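Local coordinates for protein glycosyl hydrolase (Bacteroides ovatus, PDB 3QC2) that is a glycosyl hydrolase family protein of uncertain function, probably a five-bladed beta-propeller built mainly of antiparallel strands with very little helix, at residues 12-17 and 298-303; 26-31 and 95-100; 277-282 and 319-324. All blocks are in the same frame, centred on the assembly; numbering follows the deposited sequence.

Contact 1 of 3, residues 12-17 and 298-303; sequences PDWAFG and FITRLD
Leu302 CD2 pushes into a notch framed by Pro12, Trp14 and Ala15, and this one methyl touches all three. Leu302 CD2 lies 3.4 Å from Pro12 CD, tighter than an ordinary carbon-carbon contact, 3.9 Å from Trp14 CZ2 and, a little farther back, 4.3 Å from Ala15 CB. With CG anti to the carbonyl carbon (chi1 -59°), the Leu302 side chain leaves the backbone at an angle to the loop, and its branched end then closes on it. The indole runs past it in the opposite direction and carries on to Thr300, whose CG2 comes 3.7 Å from Trp14 CZ2, obliquely to the ring plane. The type I turn from Pro12 to Ala15, closed by a bond from Ala15 N to Pro12 O, folds those two residues onto a single face of the indole: Pro12 CG sits 3.1 Å above the Trp14 ring plane, toward the rim. Strand 298-301 pairs antiparallel with strand 283-290 at an end of its mixed sheet, and Ile299 and Thr300 form a classic beta bulge opposite Leu289. Trp14 also rests on Leu289 and on Val262 of strand 260-268, so the N-terminal loop covers the margin of this sheet. No hydrogen bond or salt bridge joins the two segments, so this contact rests on apolar packing; the loop gains a polar tie just beyond it, where Phe16 O accepts a bond from Gln287 NE2.

Contact 2 of 3, residues 26-31 and 95-100; sequences NPVISP and THFQRE
A mixed contact, apolar at one end and with arginine-to-carbonyl hydrogen bonds at the other, links Val28, Ile29 and Ser30 of an N-terminal loop to Thr95, Phe97 and Arg99 at the outer margin of a four-stranded antiparallel sheet. The polar grip falls on the Ser30 carbonyl. Arg99 NH1 reaches Ser30 O at 2.8 Å with an N-H...O angle of 149°, lying in the carbonyl plane, while the acceptor lies close to the guanidinium plane. Arg99 NH2 adds a weak bond to Ser30 O at 3.1 Å. A bend at chi3 (62°) turns the guanidinium at the end of the Arg99 chain, and Ile29 CG2 covers one of its faces, 3.5 Å above the centre. Glu49 pairs with NH2 in a salt bridge and Tyr69 OH bonds NE, so the group's rotation is fixed from several directions. In a probable beta-propeller this sheet would be one blade, with 98-99 as its outermost strand; Val28 and Ile29 both face Val347 in a classic beta bulge, so the loop lies between strand 346-352 and the margin of the four-stranded sheet. At the apolar end, Val28 CB approaches Phe97 CD1 obliquely at 4.1 Å, and Val28 CG1 packs 3.4 Å from the backbone Thr95 O. Phe97 continues onto Val67 and Ala89, and Ile29 likewise meets Val67 and Tyr69.

Contact 3 of 3, residues 277-282 and 319-324; sequences RYTANV and YVDGTV
Val282, Thr279 and Asp321 bury the most surface where two loops meet, each leading into a strand of what is probably a beta-propeller: the loop 277-282 runs into strand 283-290, and the loop 319-324 leads into strand 324-332. Val282 directs its branched side chain at the backbone and side chain of the second loop. Val282 CB sits 3.6 Å from Thr323 OG1, an oxygen whose polar partner is Tyr283 N, and 3.8 Å from Gly322 O. Chi1 of -68° sets CG1 of Val282 anti to its carbonyl carbon, from where that methyl meets Tyr319 CD1 obliquely at 4.1 Å. Thr323 CG2, in the same loop, lies over one face of the Tyr319 ring, toward the rim. A type I turn from Tyr319 to Gly322 brings Asp321 round to Thr279, and these two side chains cross at an angle, with Thr279 OG1 only 3.3 Å from Asp321 CB. Water rather than a direct bond joins their polar groups. One water lies 2.9 Å from Thr279 OG1 and donates to the backbone Asp321 O; a second lies 2.6 Å from Thr279 OG1 and donates a weak bond of 3.0 Å to Asp321 OD2.

In the fold
None of the three contacts lies in the core: contacts 1 and 2 are at the surface and contact 3 is partly buried. Contacts 1 and 3 share a sheet, since 298-303 carries the strand beside 283-290, into which 277-282 leads; their nearest atoms are about 6 Å apart. Contact 2 touches strand 346-352 and contact 3 leads into strand 324-332, two strands near the C-terminal end of the chain. Both N-terminal segments, 12-17 and 26-31, pack against sheet margins. The chemistry shifts accordingly: apolar methyls and an indole in contact 1, an arginine on a carbonyl beside a valine-phenylalanine contact in contact 2, bridging waters beside a valine in contact 3.

Contact 1 of 3, residues 12-17 and 298-303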
# COMPACT_ATOMS: atom_id res chain seq x y z
N PRO A 12 -3.69 16.22 -14.79
CA PRO A 12 -3.87 17.58 -14.32
C PRO A 12 -2.61 18.02 -13.54
O PRO A 12 -1.84 17.15 -13.06
CB PRO A 12 -5.09 17.48 -13.40
CG PRO A 12 -5.09 16.08 -12.93
CD PRO A 12 -4.54 15.26 -14.05
N ASP A 13 -2.40 19.34 -13.40
CA ASP A 13 -1.17 19.87 -12.74
C ASP A 13 -0.98 19.52 -11.25
O ASP A 13 0.10 19.74 -10.71
CB ASP A 13 -1.05 21.41 -12.95
CG ASP A 13 -2.19 22.20 -12.28
OD1 ASP A 13 -3.01 21.60 -11.53
OD2 ASP A 13 -2.26 23.44 -12.51
N TRP A 14 -2.02 18.98 -10.61
CA TRP A 14 -1.91 18.58 -9.17
C TRP A 14 -1.43 17.12 -8.96
O TRP A 14 -0.92 16.78 -7.90
CB TRP A 14 -3.24 18.79 -8.44
CG TRP A 14 -4.40 18.04 -9.04
CD1 TRP A 14 -5.34 18.53 -9.91
CD2 TRP A 14 -4.75 16.67 -8.82
NE1 TRP A 14 -6.25 17.55 -10.24
CE2 TRP A 14 -5.90 16.40 -9.58
CE3 TRP A 14 -4.20 15.65 -8.04
CZ2 TRP A 14 -6.51 15.15 -9.59
CZ3 TRP A 14 -4.80 14.41 -8.06
CH2 TRP A 14 -5.94 14.17 -8.83
N ALA A 15 -1.60 16.28 -9.98
CA ALA A 15 -1.25 14.85 -9.89
C ALA A 15 0.24 14.56 -10.07
O ALA A 15 0.96 15.32 -10.68
CB ALA A 15 -2.08 14.05 -10.92
N PHE A 16 0.68 13.43 -9.51
CA PHE A 16 2.05 12.94 -9.66
C PHE A 16 2.10 12.10 -10.92
O PHE A 16 1.17 11.32 -11.18
CB PHE A 16 2.45 12.03 -8.47
CG PHE A 16 2.65 12.77 -7.17
CD1 PHE A 16 1.55 13.17 -6.40
CD2 PHE A 16 3.93 13.04 -6.69
CE1 PHE A 16 1.73 13.85 -5.19
CE2 PHE A 16 4.11 13.71 -5.48
CZ PHE A 16 3.01 14.11 -4.73
N GLY A 17 3.16 12.24 -11.69
CA GLY A 17 3.33 11.43 -12.90
C GLY A 17 3.89 12.19 -14.08
O GLY A 17 3.93 13.41 -14.08
N PHE A 298 -13.44 16.01 -0.31
CA PHE A 298 -13.09 15.53 -1.65
C PHE A 298 -13.18 16.63 -2.69
O PHE A 298 -14.14 17.39 -2.70
CB PHE A 298 -14.02 14.37 -2.03
CG PHE A 298 -13.85 13.85 -3.45
CD1 PHE A 298 -12.92 12.87 -3.73
CD2 PHE A 298 -14.68 14.31 -4.48
CE1 PHE A 298 -12.77 12.39 -5.02
CE2 PHE A 298 -14.54 13.83 -5.77
CZ PHE A 298 -13.60 12.87 -6.05
N ILE A 299 -12.18 16.72 -3.57
CA ILE A 299 -12.18 17.71 -4.65
C ILE A 299 -12.41 17.02 -6.00
O ILE A 299 -13.36 17.35 -6.71
CB ILE A 299 -10.89 18.57 -4.70
CG1 ILE A 299 -10.74 19.39 -3.42
CG2 ILE A 299 -10.92 19.51 -5.89
CD1 ILE A 299 -9.49 20.30 -3.40
N THR A 300 -11.56 16.05 -6.33
CA THR A 300 -11.67 15.35 -7.61
C THR A 300 -10.80 14.12 -7.64
O THR A 300 -10.04 13.87 -6.71
CB THR A 300 -11.22 16.27 -8.77
OG1 THR A 300 -11.39 15.60 -10.04
CG2 THR A 300 -9.73 16.70 -8.58
N ARG A 301 -10.97 13.31 -8.69
CA ARG A 301 -10.11 12.15 -8.94
C ARG A 301 -9.88 12.03 -10.44
O ARG A 301 -10.60 12.64 -11.23
CB ARG A 301 -10.70 10.84 -8.39
CG ARG A 301 -12.10 10.51 -8.87
CD ARG A 301 -12.56 9.14 -8.36
NE ARG A 301 -14.00 9.12 -8.09
CZ ARG A 301 -14.67 8.08 -7.60
NH1 ARG A 301 -14.07 6.93 -7.36
NH2 ARG A 301 -15.96 8.20 -7.37
N LEU A 302 -8.86 11.26 -10.82
CA LEU A 302 -8.54 11.05 -12.21
C LEU A 302 -9.60 10.15 -12.81
O LEU A 302 -10.01 9.17 -12.19
CB LEU A 302 -7.16 10.41 -12.36
CG LEU A 302 -5.95 11.16 -11.80
CD1 LEU A 302 -4.71 10.34 -11.97
CD2 LEU A 302 -5.78 12.55 -12.45
N ASP A 303 -10.06 10.50 -14.00
CA ASP A 303 -11.06 9.70 -14.71
C ASP A 303 -10.46 8.47 -15.39
O ASP A 303 -11.16 7.55 -15.72
CB ASP A 303 -11.79 10.58 -15.75
CG ASP A 303 -12.67 11.66 -15.10
OD1 ASP A 303 -13.06 11.50 -13.89
OD2 ASP A 303 -12.96 12.65 -15.78

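Contact 2 of 3, residues 26-31 and 95-100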
# COMPACT_ATOMS: atom_id res chain seq x y z
N ASN A 26 13.01 -4.21 -13.88
CA ASN A 26 11.86 -4.94 -13.37
C ASN A 26 11.76 -6.39 -13.83
O ASN A 26 12.13 -6.71 -14.95
CB ASN A 26 10.56 -4.20 -13.70
CG ASN A 26 10.38 -2.95 -12.87
OD1 ASN A 26 10.39 -3.02 -11.63
ND2 ASN A 26 10.16 -1.81 -13.53
N PRO A 27 11.24 -7.27 -12.96
CA PRO A 27 10.78 -7.00 -11.57
C PRO A 27 11.97 -6.85 -10.62
O PRO A 27 12.99 -7.55 -10.78
CB PRO A 27 9.97 -8.25 -11.23
CG PRO A 27 10.58 -9.34 -12.05
CD PRO A 27 11.10 -8.70 -13.32
N VAL A 28 11.86 -5.95 -9.63
CA VAL A 28 12.96 -5.71 -8.67
C VAL A 28 13.08 -6.81 -7.59
O VAL A 28 14.18 -7.07 -7.07
CB VAL A 28 12.86 -4.32 -8.00
CG1 VAL A 28 12.94 -3.23 -9.04
CG2 VAL A 28 11.56 -4.20 -7.19
N ILE A 29 11.96 -7.44 -7.25
CA ILE A 29 11.93 -8.50 -6.25
C ILE A 29 10.99 -9.60 -6.72
O ILE A 29 9.82 -9.35 -6.98
CB ILE A 29 11.48 -7.97 -4.87
CG1 ILE A 29 12.49 -6.93 -4.34
CG2 ILE A 29 11.33 -9.09 -3.89
CD1 ILE A 29 12.07 -6.26 -3.06
N SER A 30 11.53 -10.82 -6.84
CA SER A 30 10.77 -11.99 -7.25
C SER A 30 10.91 -13.10 -6.23
O SER A 30 11.82 -13.06 -5.38
CB SER A 30 11.26 -12.48 -8.61
OG SER A 30 11.08 -11.49 -9.59
N PRO A 31 10.00 -14.11 -6.29
CA PRO A 31 10.09 -15.23 -5.35
C PRO A 31 11.42 -16.02 -5.44
O PRO A 31 11.98 -16.18 -6.53
CB PRO A 31 8.92 -16.13 -5.76
CG PRO A 31 7.98 -15.25 -6.49
CD PRO A 31 8.79 -14.18 -7.13
N THR A 95 16.37 1.02 -7.52
CA THR A 95 16.07 0.02 -8.56
C THR A 95 16.72 -1.37 -8.34
O THR A 95 16.23 -2.36 -8.86
CB THR A 95 16.51 0.54 -9.94
OG1 THR A 95 17.91 0.86 -9.91
CG2 THR A 95 15.71 1.79 -10.31
N HIS A 96 17.81 -1.42 -7.58
CA HIS A 96 18.49 -2.67 -7.27
C HIS A 96 18.47 -2.87 -5.75
O HIS A 96 19.00 -2.03 -5.00
CB HIS A 96 19.92 -2.65 -7.78
CG HIS A 96 20.01 -2.40 -9.25
ND1 HIS A 96 20.29 -1.16 -9.78
CD2 HIS A 96 19.84 -3.22 -10.31
CE1 HIS A 96 20.30 -1.23 -11.09
NE2 HIS A 96 20.03 -2.47 -11.44
N PHE A 97 17.88 -3.98 -5.32
CA PHE A 97 17.71 -4.26 -3.89
C PHE A 97 18.54 -5.42 -3.36
O PHE A 97 18.85 -6.37 -4.09
CB PHE A 97 16.23 -4.49 -3.59
CG PHE A 97 15.42 -3.25 -3.63
CD1 PHE A 97 15.03 -2.70 -4.86
CD2 PHE A 97 15.08 -2.59 -2.47
CE1 PHE A 97 14.30 -1.53 -4.91
CE2 PHE A 97 14.35 -1.42 -2.50
CZ PHE A 97 13.95 -0.89 -3.73
N GLN A 98 18.90 -5.30 -2.07
CA GLN A 98 19.69 -6.27 -1.34
C GLN A 98 18.80 -6.85 -0.22
O GLN A 98 18.55 -6.19 0.79
CB GLN A 98 20.93 -5.60 -0.77
CG GLN A 98 21.78 -4.89 -1.84
CD GLN A 98 23.00 -4.18 -1.28
OE1 GLN A 98 23.87 -4.80 -0.68
NE2 GLN A 98 23.07 -2.88 -1.52
N ARG A 99 18.36 -8.07 -0.41
CA ARG A 99 17.39 -8.71 0.49
C ARG A 99 18.00 -9.54 1.58
O ARG A 99 19.07 -10.12 1.41
CB ARG A 99 16.48 -9.62 -0.34
CG ARG A 99 15.74 -8.88 -1.45
CD ARG A 99 15.29 -9.81 -2.56
NE ARG A 99 14.34 -10.84 -2.12
CZ ARG A 99 13.70 -11.68 -2.95
NH1 ARG A 99 13.89 -11.60 -4.27
NH2 ARG A 99 12.85 -12.58 -2.46
N GLU A 100 17.31 -9.60 2.72
CA GLU A 100 17.73 -10.49 3.81
C GLU A 100 17.09 -11.82 3.50
O GLU A 100 16.04 -11.88 2.85
CB GLU A 100 17.26 -9.98 5.18
CG GLU A 100 17.85 -8.63 5.61
CD GLU A 100 19.38 -8.66 5.86
OE1 GLU A 100 19.98 -9.78 5.94
OE2 GLU A 100 19.98 -7.56 5.98

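Contact 3 of 3, residues 277-282 and 319-324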
# COMPACT_ATOMS: atom_id res chain seq x y z
N ARG A 277 -13.12 -1.00 -21.32
CA ARG A 277 -11.89 -0.54 -21.92
C ARG A 277 -10.70 -1.16 -21.18
O ARG A 277 -9.66 -1.41 -21.77
CB ARG A 277 -11.82 0.98 -21.89
CG ARG A 277 -12.81 1.62 -22.81
CD ARG A 277 -12.98 3.12 -22.55
NE ARG A 277 -11.73 3.88 -22.66
CZ ARG A 277 -11.13 4.52 -21.65
NH1 ARG A 277 -11.66 4.53 -20.42
NH2 ARG A 277 -10.00 5.18 -21.87
N TYR A 278 -10.90 -1.41 -19.88
CA TYR A 278 -9.89 -2.03 -19.03
C TYR A 278 -10.30 -3.45 -18.65
O TYR A 278 -11.46 -3.82 -18.75
CB TYR A 278 -9.67 -1.19 -17.76
CG TYR A 278 -9.25 0.20 -18.08
CD1 TYR A 278 -7.93 0.49 -18.43
CD2 TYR A 278 -10.17 1.25 -18.08
CE1 TYR A 278 -7.53 1.79 -18.75
CE2 TYR A 278 -9.78 2.56 -18.40
CZ TYR A 278 -8.45 2.81 -18.74
OH TYR A 278 -8.05 4.08 -19.07
N THR A 279 -9.32 -4.24 -18.23
CA THR A 279 -9.53 -5.63 -17.84
C THR A 279 -10.45 -5.71 -16.60
O THR A 279 -10.36 -4.89 -15.69
CB THR A 279 -8.18 -6.33 -17.52
OG1 THR A 279 -7.25 -6.10 -18.59
CG2 THR A 279 -8.38 -7.83 -17.30
N ALA A 280 -11.32 -6.71 -16.60
CA ALA A 280 -12.25 -6.90 -15.53
C ALA A 280 -11.59 -7.53 -14.31
O ALA A 280 -10.69 -8.36 -14.45
CB ALA A 280 -13.42 -7.78 -16.01
N ASN A 281 -12.02 -7.11 -13.12
CA ASN A 281 -11.55 -7.68 -11.86
C ASN A 281 -10.05 -7.57 -11.59
O ASN A 281 -9.45 -8.47 -10.95
CB ASN A 281 -11.99 -9.17 -11.76
CG ASN A 281 -13.48 -9.33 -11.85
OD1 ASN A 281 -14.24 -8.56 -11.25
ND2 ASN A 281 -13.92 -10.35 -12.57
N VAL A 282 -9.44 -6.50 -12.06
CA VAL A 282 -8.01 -6.25 -11.81
C VAL A 282 -7.80 -4.80 -11.44
O VAL A 282 -8.71 -3.96 -11.62
CB VAL A 282 -7.15 -6.65 -12.98
CG1 VAL A 282 -7.19 -8.18 -13.15
CG2 VAL A 282 -7.61 -5.96 -14.20
N TYR A 319 -2.98 -13.95 -14.39
CA TYR A 319 -3.52 -12.68 -14.89
C TYR A 319 -2.90 -12.38 -16.25
O TYR A 319 -1.86 -11.70 -16.34
CB TYR A 319 -3.24 -11.54 -13.92
CG TYR A 319 -3.75 -11.76 -12.52
CD1 TYR A 319 -5.11 -11.61 -12.22
CD2 TYR A 319 -2.88 -12.12 -11.48
CE1 TYR A 319 -5.58 -11.81 -10.92
CE2 TYR A 319 -3.34 -12.32 -10.19
CZ TYR A 319 -4.69 -12.17 -9.91
OH TYR A 319 -5.14 -12.36 -8.63
N VAL A 320 -3.54 -12.89 -17.31
CA VAL A 320 -3.06 -12.73 -18.70
C VAL A 320 -2.83 -11.28 -19.11
O VAL A 320 -1.85 -10.98 -19.80
CB VAL A 320 -4.05 -13.40 -19.71
CG1 VAL A 320 -3.70 -13.02 -21.17
CG2 VAL A 320 -4.03 -14.90 -19.53
N ASP A 321 -3.74 -10.39 -18.69
CA ASP A 321 -3.64 -8.95 -19.02
C ASP A 321 -3.04 -8.14 -17.86
O ASP A 321 -3.05 -6.91 -17.89
CB ASP A 321 -5.02 -8.42 -19.40
CG ASP A 321 -5.59 -9.12 -20.62
OD1 ASP A 321 -4.84 -9.31 -21.61
OD2 ASP A 321 -6.80 -9.47 -20.60
N GLY A 322 -2.54 -8.85 -16.85
CA GLY A 322 -1.87 -8.23 -15.72
C GLY A 322 -2.70 -7.46 -14.73
O GLY A 322 -3.89 -7.21 -14.93
N THR A 323 -2.04 -7.09 -13.63
CA THR A 323 -2.64 -6.30 -12.57
C THR A 323 -1.49 -5.64 -11.72
O THR A 323 -0.44 -6.26 -11.49
CB THR A 323 -3.60 -7.17 -11.70
OG1 THR A 323 -4.29 -6.36 -10.76
CG2 THR A 323 -2.86 -8.23 -10.97
N VAL A 324 -1.68 -4.36 -11.33
CA VAL A 324 -0.68 -3.64 -10.51
C VAL A 324 -1.34 -3.04 -9.27
O VAL A 324 -2.44 -2.53 -9.34
CB VAL A 324 0.08 -2.52 -11.29
CG1 VAL A 324 0.94 -3.13 -12.38
CG2 VAL A 324 -0.89 -1.49 -11.86
O HOH W 1 -4.93 -4.84 -17.41
O HOH W 2 -7.98 -6.78 -20.97